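Long-range contacts in HP1028 (Helicobacter pylori, PDB 4INN), which probably binds and carries small molecules in the pocket of a lipocalin-type beta-barrel: residues V53-H58 against V95-L100; R87-K92 against Y114-G119. The protein carries 1 engineered substitution. All blocks are in the same frame, centred on the assembly; numbering follows the deposited sequence.

Contact 1 (V53-H58 against V95-L100)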
loop_
_atom_site.group_PDB
_atom_site.type_symbol
_atom_site.label_atom_id
_atom_site.label_comp_id
_atom_site.label_asym_id
_atom_site.label_seq_id
_atom_site.Cartn_x
_atom_site.Cartn_y
_atom_site.Cartn_z
ATOM N N VAL A 53 -0.698 -0.416 -6.293
ATOM C CA VAL A 53 -1.263 -0.951 -5.073
ATOM C C VAL A 53 -2.730 -0.636 -4.929
ATOM O O VAL A 53 -3.159 0.399 -5.386
ATOM C CB VAL A 53 -0.589 -0.351 -3.844
ATOM C CG1 VAL A 53 0.900 -0.660 -3.873
ATOM C CG2 VAL A 53 -0.836 1.144 -3.769
ATOM N N GLU A 54 -3.476 -1.530 -4.273
ATOM C CA GLU A 54 -4.884 -1.315 -3.976
ATOM C C GLU A 54 -5.195 -1.133 -2.505
ATOM O O GLU A 54 -4.864 -1.983 -1.703
ATOM C CB GLU A 54 -5.736 -2.478 -4.484
ATOM C CG GLU A 54 -7.226 -2.311 -4.168
ATOM C CD GLU A 54 -8.133 -3.192 -5.002
ATOM O OE1 GLU A 54 -7.620 -4.078 -5.736
ATOM O OE2 GLU A 54 -9.374 -3.005 -4.932
ATOM N N PHE A 55 -5.888 -0.050 -2.172
ATOM C CA PHE A 55 -6.381 0.179 -0.811
ATOM C C PHE A 55 -7.814 -0.374 -0.713
ATOM O O PHE A 55 -8.583 -0.236 -1.663
ATOM C CB PHE A 55 -6.379 1.675 -0.453
ATOM C CG PHE A 55 -5.040 2.228 -0.076
ATOM C CD1 PHE A 55 -4.737 2.513 1.243
ATOM C CD2 PHE A 55 -4.105 2.549 -1.039
ATOM C CE1 PHE A 55 -3.519 3.061 1.617
ATOM C CE2 PHE A 55 -2.879 3.085 -0.687
ATOM C CZ PHE A 55 -2.589 3.352 0.650
ATOM N N PHE A 56 -8.170 -0.974 0.420
ATOM C CA PHE A 56 -9.554 -1.416 0.674
ATOM C C PHE A 56 -9.923 -1.270 2.155
ATOM O O PHE A 56 -9.012 -1.169 2.974
ATOM C CB PHE A 56 -9.753 -2.870 0.196
ATOM C CG PHE A 56 -8.947 -3.906 0.962
ATOM C CD1 PHE A 56 -9.530 -4.672 1.937
ATOM C CD2 PHE A 56 -7.612 -4.138 0.665
ATOM C CE1 PHE A 56 -8.783 -5.641 2.626
ATOM C CE2 PHE A 56 -6.859 -5.094 1.354
ATOM C CZ PHE A 56 -7.452 -5.860 2.326
ATOM N N GLU A 57 -11.223 -1.202 2.503
ATOM C CA GLU A 57 -11.623 -1.186 3.943
ATOM C C GLU A 57 -12.097 -2.532 4.423
ATOM O O GLU A 57 -12.596 -3.328 3.665
ATOM C CB GLU A 57 -12.658 -0.086 4.317
ATOM C CG GLU A 57 -14.148 -0.366 4.100
ATOM C CD GLU A 57 -14.827 -1.424 5.023
ATOM O OE1 GLU A 57 -14.795 -1.334 6.287
ATOM O OE2 GLU A 57 -15.468 -2.363 4.456
ATOM N N HIS A 58 -11.943 -2.773 5.707
ATOM C CA HIS A 58 -12.463 -3.979 6.318
ATOM C C HIS A 58 -12.592 -3.737 7.811
ATOM O O HIS A 58 -11.645 -3.282 8.444
ATOM C CB HIS A 58 -11.520 -5.145 6.035
ATOM C CG HIS A 58 -11.777 -6.358 6.877
ATOM N ND1 HIS A 58 -12.758 -7.283 6.574
ATOM C CD2 HIS A 58 -11.168 -6.807 8.001
ATOM C CE1 HIS A 58 -12.758 -8.235 7.493
ATOM N NE2 HIS A 58 -11.799 -7.972 8.363
ATOM N N VAL A 95 -1.094 -8.240 1.930
ATOM C CA VAL A 95 -1.267 -7.038 2.692
ATOM C C VAL A 95 0.033 -6.572 3.278
ATOM O O VAL A 95 0.638 -7.264 4.092
ATOM C CB VAL A 95 -2.238 -7.268 3.841
ATOM C CG1 VAL A 95 -2.212 -6.094 4.802
ATOM C CG2 VAL A 95 -3.635 -7.509 3.296
ATOM N N PHE A 96 0.450 -5.377 2.872
ATOM C CA PHE A 96 1.636 -4.740 3.453
ATOM C C PHE A 96 1.270 -3.541 4.316
ATOM O O PHE A 96 2.109 -3.067 5.085
ATOM C CB PHE A 96 2.625 -4.332 2.359
ATOM C CG PHE A 96 2.174 -3.174 1.524
ATOM C CD1 PHE A 96 2.521 -1.890 1.869
ATOM C CD2 PHE A 96 1.422 -3.387 0.389
ATOM C CE1 PHE A 96 2.100 -0.828 1.136
ATOM C CE2 PHE A 96 0.982 -2.315 -0.375
ATOM C CZ PHE A 96 1.320 -1.024 0.009
ATOM N N LEU A 97 0.034 -3.051 4.198
ATOM C CA LEU A 97 -0.413 -1.894 4.975
ATOM C C LEU A 97 -1.697 -2.252 5.678
ATOM O O LEU A 97 -2.598 -2.796 5.075
ATOM C CB LEU A 97 -0.613 -0.684 4.065
ATOM C CG LEU A 97 -1.216 0.636 4.567
ATOM C CD1 LEU A 97 -0.787 1.008 5.969
ATOM C CD2 LEU A 97 -0.764 1.759 3.660
ATOM N N SER A 98 -1.769 -1.951 6.961
ATOM C CA SER A 98 -2.937 -2.254 7.760
ATOM C C SER A 98 -3.179 -1.191 8.812
ATOM O O SER A 98 -2.288 -0.407 9.129
ATOM C CB SER A 98 -2.760 -3.613 8.435
ATOM O OG SER A 98 -1.394 -3.865 8.653
ATOM N N ASP A 99 -4.432 -1.164 9.275
ATOM C CA ASP A 99 -4.903 -0.472 10.467
ATOM C C ASP A 99 -5.045 1.026 10.317
ATOM O O ASP A 99 -5.070 1.752 11.312
ATOM C CB ASP A 99 -4.069 -0.851 11.713
ATOM C CG ASP A 99 -4.292 -2.324 12.178
ATOM O OD1 ASP A 99 -5.321 -2.995 11.832
ATOM O OD2 ASP A 99 -3.397 -2.811 12.906
ATOM N N LEU A 100 -5.201 1.503 9.088
ATOM C CA LEU A 100 -5.415 2.955 8.870
ATOM C C LEU A 100 -6.819 3.350 9.265
ATOM O O LEU A 100 -7.767 2.754 8.787
ATOM C CB LEU A 100 -5.204 3.365 7.412
ATOM C CG LEU A 100 -3.850 3.926 7.003
ATOM C CD1 LEU A 100 -3.922 4.252 5.528
ATOM C CD2 LEU A 100 -3.468 5.159 7.787
#
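Three phenylalanine rings carry this contact, two of them met at the edge and one obliquely. The Phe55 ring receives Leu100 CD1 at its edge, near the ring plane, with 4.1 Å from Phe55 CE1 to that methyl. Leu97 reaches the same corner obliquely, its CD2 lying 3.7 Å from Phe55 CE1 and 3.9 Å from Phe55 CZ, so two leucine methyls converge on the CE1 corner of one ring. Phe56 is also approached at its edge, where Val95 CG2 comes within 4.3 Å of Phe56 CZ. At Phe96 the meeting is oblique: Val53 CG1 is 3.9 Å from both CE2 and CZ of Phe96, and the two side chains cross at about a right angle. Phe96 has its CG between the backbone N and the carbonyl carbon (chi1 71°), a torsion that swings the far end of the ring toward Val53.

Strands 51-58 and 95-104 of the eight-stranded antiparallel lipocalin barrel are second neighbours, separated by strand 61-69, to which both are hydrogen-bonded. They therefore run in broadly the same direction, with segment axes 44° apart and 9.0 Å away at their closest, and side chains alone join them. Opposite Ala64 of the intervening strand, strand 95-104 places two residues, Phe96 and Leu97, in a classic beta bulge that interrupts the regular alternation along 95-100.

Further packing extends to two parts of the fold. Phe55 and Leu97 also touch Leu134 and Phe136 respectively, both on strand 134-139 farther round the barrel, and Tyr40 turns its ring almost perpendicular to that of Phe55. Phe56 and Val95, by contrast, share Val173 of the C-terminal helix 170-174, which packs over their side of the sheet.

Contact 2 (R87-K92 against Y114-G119); sequences RNRSDK and YNFYDG
Phe116 reaches across to Asp91 and Arg89, and its side chain can be followed outward from CB. The first torsion sets CG anti to the carbonyl carbon (chi1 -76°), sending the ring toward 87-92. Phe116 CG lies 3.7 Å from Asp91 CB. Next along the ring, Phe116 CD1 is 3.5 Å from Asp91 CB and Phe116 CE1 is 3.5 Å from Asp91 CA. The Asp91 CB methylene sits over one face in a CH-pi contact, 3.7 Å from the centroid of the Phe116 ring and 21° off the normal. At the tip, Phe116 CZ meets Arg89 NH2 obliquely at 3.9 Å. The opposite face takes Tyr114 CE2 over its centre, so the ring is held between Asp91 and Tyr114.

Arg89 NH2 also comes to 3.6 Å from Tyr114 CD2, which lies at the edge of the guanidinium. Asp78 links these two residues: one carboxylate oxygen forms a salt bridge with Arg89 NE, the other a hydrogen bond with Tyr114 OH. Asp91 is buried, and its OD1 accepts from the backbone N of Lys76.

Within 87-92, Ser90 OG accepts from Lys92 N, closing an ST turn. In 115-119, Asn115 O accepts from the backbone N of both Asp118 and Gly119, forming the tight hairpin turn between barrel strands 107-115 and 120-128, against which the long loop before strand 95-104 folds at one end of the lipocalin barrel.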
loop_
_atom_site.group_PDB
_atom_site.type_symbol
_atom_site.label_atom_id
_atom_site.label_comp_id
_atom_site.label_asym_id
_atom_site.label_seq_id
_atom_site.Cartn_x
_atom_site.Cartn_y
_atom_site.Cartn_z
ATOM N N ARG A 87 8.965 -16.164 4.685
ATOM C CA ARG A 87 9.852 -15.811 3.577
ATOM C C ARG A 87 9.479 -16.427 2.221
ATOM O O ARG A 87 10.125 -16.153 1.199
ATOM C CB ARG A 87 11.283 -16.177 3.933
ATOM C CG ARG A 87 11.802 -15.520 5.210
ATOM C CD ARG A 87 13.302 -15.725 5.314
ATOM N NE ARG A 87 13.966 -14.796 6.232
ATOM C CZ ARG A 87 14.581 -15.132 7.367
ATOM N NH1 ARG A 87 14.621 -16.393 7.787
ATOM N NH2 ARG A 87 15.154 -14.187 8.098
ATOM N N ASN A 88 8.413 -17.227 2.228
ATOM C CA ASN A 88 7.941 -17.977 1.070
ATOM C C ASN A 88 6.791 -17.290 0.313
ATOM O O ASN A 88 6.540 -17.593 -0.856
ATOM C CB ASN A 88 7.456 -19.347 1.553
ATOM C CG ASN A 88 7.862 -20.465 0.628
ATOM O OD1 ASN A 88 7.015 -21.233 0.150
ATOM N ND2 ASN A 88 9.173 -20.582 0.382
ATOM N N ARG A 89 6.087 -16.384 0.990
ATOM C CA ARG A 89 4.959 -15.673 0.395
ATOM C C ARG A 89 5.413 -14.654 -0.640
ATOM O O ARG A 89 6.534 -14.180 -0.607
ATOM C CB ARG A 89 4.161 -14.948 1.460
ATOM C CG ARG A 89 4.828 -13.661 1.920
ATOM C CD ARG A 89 4.416 -13.266 3.312
ATOM N NE ARG A 89 4.952 -11.935 3.642
ATOM C CZ ARG A 89 4.258 -11.006 4.306
ATOM N NH1 ARG A 89 3.009 -11.277 4.674
ATOM N NH2 ARG A 89 4.771 -9.799 4.560
ATOM N N SER A 90 4.508 -14.337 -1.558
ATOM C CA SER A 90 4.746 -13.399 -2.637
ATOM C C SER A 90 4.759 -11.970 -2.098
ATOM O O SER A 90 4.251 -11.696 -1.012
ATOM C CB SER A 90 3.624 -13.549 -3.674
ATOM O OG SER A 90 3.791 -12.688 -4.777
ATOM N N ASP A 91 5.349 -11.055 -2.847
ATOM C CA ASP A 91 5.185 -9.642 -2.529
ATOM C C ASP A 91 3.949 -9.022 -3.197
ATOM O O ASP A 91 3.697 -7.844 -3.045
ATOM C CB ASP A 91 6.438 -8.850 -2.876
ATOM C CG ASP A 91 6.701 -8.752 -4.361
ATOM O OD1 ASP A 91 6.227 -9.606 -5.153
ATOM O OD2 ASP A 91 7.442 -7.808 -4.734
ATOM N N LYS A 92 3.173 -9.831 -3.904
ATOM C CA LYS A 92 1.990 -9.382 -4.584
ATOM C C LYS A 92 0.790 -10.163 -4.101
ATOM O O LYS A 92 0.878 -11.350 -3.900
ATOM C CB LYS A 92 2.185 -9.564 -6.091
ATOM C CG LYS A 92 3.250 -8.618 -6.686
ATOM C CD LYS A 92 3.141 -7.171 -6.160
ATOM C CE LYS A 92 4.050 -6.194 -6.889
ATOM N NZ LYS A 92 5.356 -6.000 -6.211
ATOM N N TYR A 114 4.517 -2.807 6.156
ATOM C CA TYR A 114 5.682 -3.646 5.939
ATOM C C TYR A 114 6.318 -3.275 4.618
ATOM O O TYR A 114 5.616 -3.019 3.653
ATOM C CB TYR A 114 5.318 -5.137 5.968
ATOM C CG TYR A 114 6.492 -6.049 5.667
ATOM C CD1 TYR A 114 7.545 -6.219 6.588
ATOM C CD2 TYR A 114 6.566 -6.729 4.450
ATOM C CE1 TYR A 114 8.622 -7.056 6.296
ATOM C CE2 TYR A 114 7.637 -7.557 4.159
ATOM C CZ TYR A 114 8.661 -7.727 5.074
ATOM O OH TYR A 114 9.710 -8.572 4.737
ATOM N N ASN A 115 7.646 -3.266 4.569
ATOM C CA ASN A 115 8.375 -2.966 3.331
ATOM C C ASN A 115 9.240 -4.136 2.840
ATOM O O ASN A 115 10.241 -4.469 3.452
ATOM C CB ASN A 115 9.249 -1.754 3.557
ATOM C CG ASN A 115 10.012 -1.362 2.323
ATOM O OD1 ASN A 115 9.544 -1.557 1.216
ATOM N ND2 ASN A 115 11.187 -0.796 2.507
ATOM N N PHE A 116 8.851 -4.732 1.718
ATOM C CA PHE A 116 9.463 -5.958 1.185
ATOM C C PHE A 116 10.925 -5.776 0.810
ATOM O O PHE A 116 11.708 -6.714 0.917
ATOM C CB PHE A 116 8.680 -6.434 -0.053
ATOM C CG PHE A 116 7.387 -7.081 0.288
ATOM C CD1 PHE A 116 7.307 -8.457 0.455
ATOM C CD2 PHE A 116 6.237 -6.318 0.487
ATOM C CE1 PHE A 116 6.100 -9.059 0.788
ATOM C CE2 PHE A 116 5.027 -6.928 0.834
ATOM C CZ PHE A 116 4.966 -8.296 0.995
ATOM N N TYR A 117 11.285 -4.557 0.387
ATOM C CA TYR A 117 12.668 -4.222 0.003
ATOM C C TYR A 117 13.658 -4.140 1.151
ATOM O O TYR A 117 14.847 -4.033 0.904
ATOM C CB TYR A 117 12.719 -2.903 -0.762
ATOM C CG TYR A 117 11.937 -2.925 -2.046
ATOM C CD1 TYR A 117 12.520 -3.371 -3.235
ATOM C CD2 TYR A 117 10.612 -2.508 -2.075
ATOM C CE1 TYR A 117 11.804 -3.405 -4.422
ATOM C CE2 TYR A 117 9.889 -2.529 -3.259
ATOM C CZ TYR A 117 10.490 -2.977 -4.431
ATOM O OH TYR A 117 9.756 -3.004 -5.607
ATOM N N ASP A 118 13.208 -4.194 2.400
ATOM C CA ASP A 118 14.157 -4.139 3.528
ATOM C C ASP A 118 13.747 -4.904 4.783
ATOM O O ASP A 118 14.563 -5.094 5.697
ATOM C CB ASP A 118 14.497 -2.675 3.841
ATOM C CG ASP A 118 13.372 -1.923 4.581
ATOM O OD1 ASP A 118 13.699 -0.912 5.237
ATOM O OD2 ASP A 118 12.181 -2.315 4.534
ATOM N N GLY A 119 12.498 -5.363 4.828
ATOM C CA GLY A 119 12.025 -6.215 5.921
ATOM C C GLY A 119 11.541 -5.473 7.145
ATOM O O GLY A 119 11.198 -6.097 8.174
#

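From the N terminus the chain passes 53-58, then 87-92, then 95-100 and finally 114-119, so the two contacts cross: contact 2 opens before contact 1 has closed. Contact 1 closes the excursion through strand 61-69 and the long loop that follows it. Contact 2 starts late in that loop and closes at the end of strand 107-115 and the turn after it, once strand 95-104 has passed. Contact 1 therefore joins second-neighbour strands in the barrel wall, whereas contact 2 fastens a loop to the end of a strand and the hairpin turn that follows. They meet at Phe96, whose O lies 2.6 Å from Tyr114 N in a probable hydrogen bond between neighbouring strands, while its CB packs against Phe116 CE2.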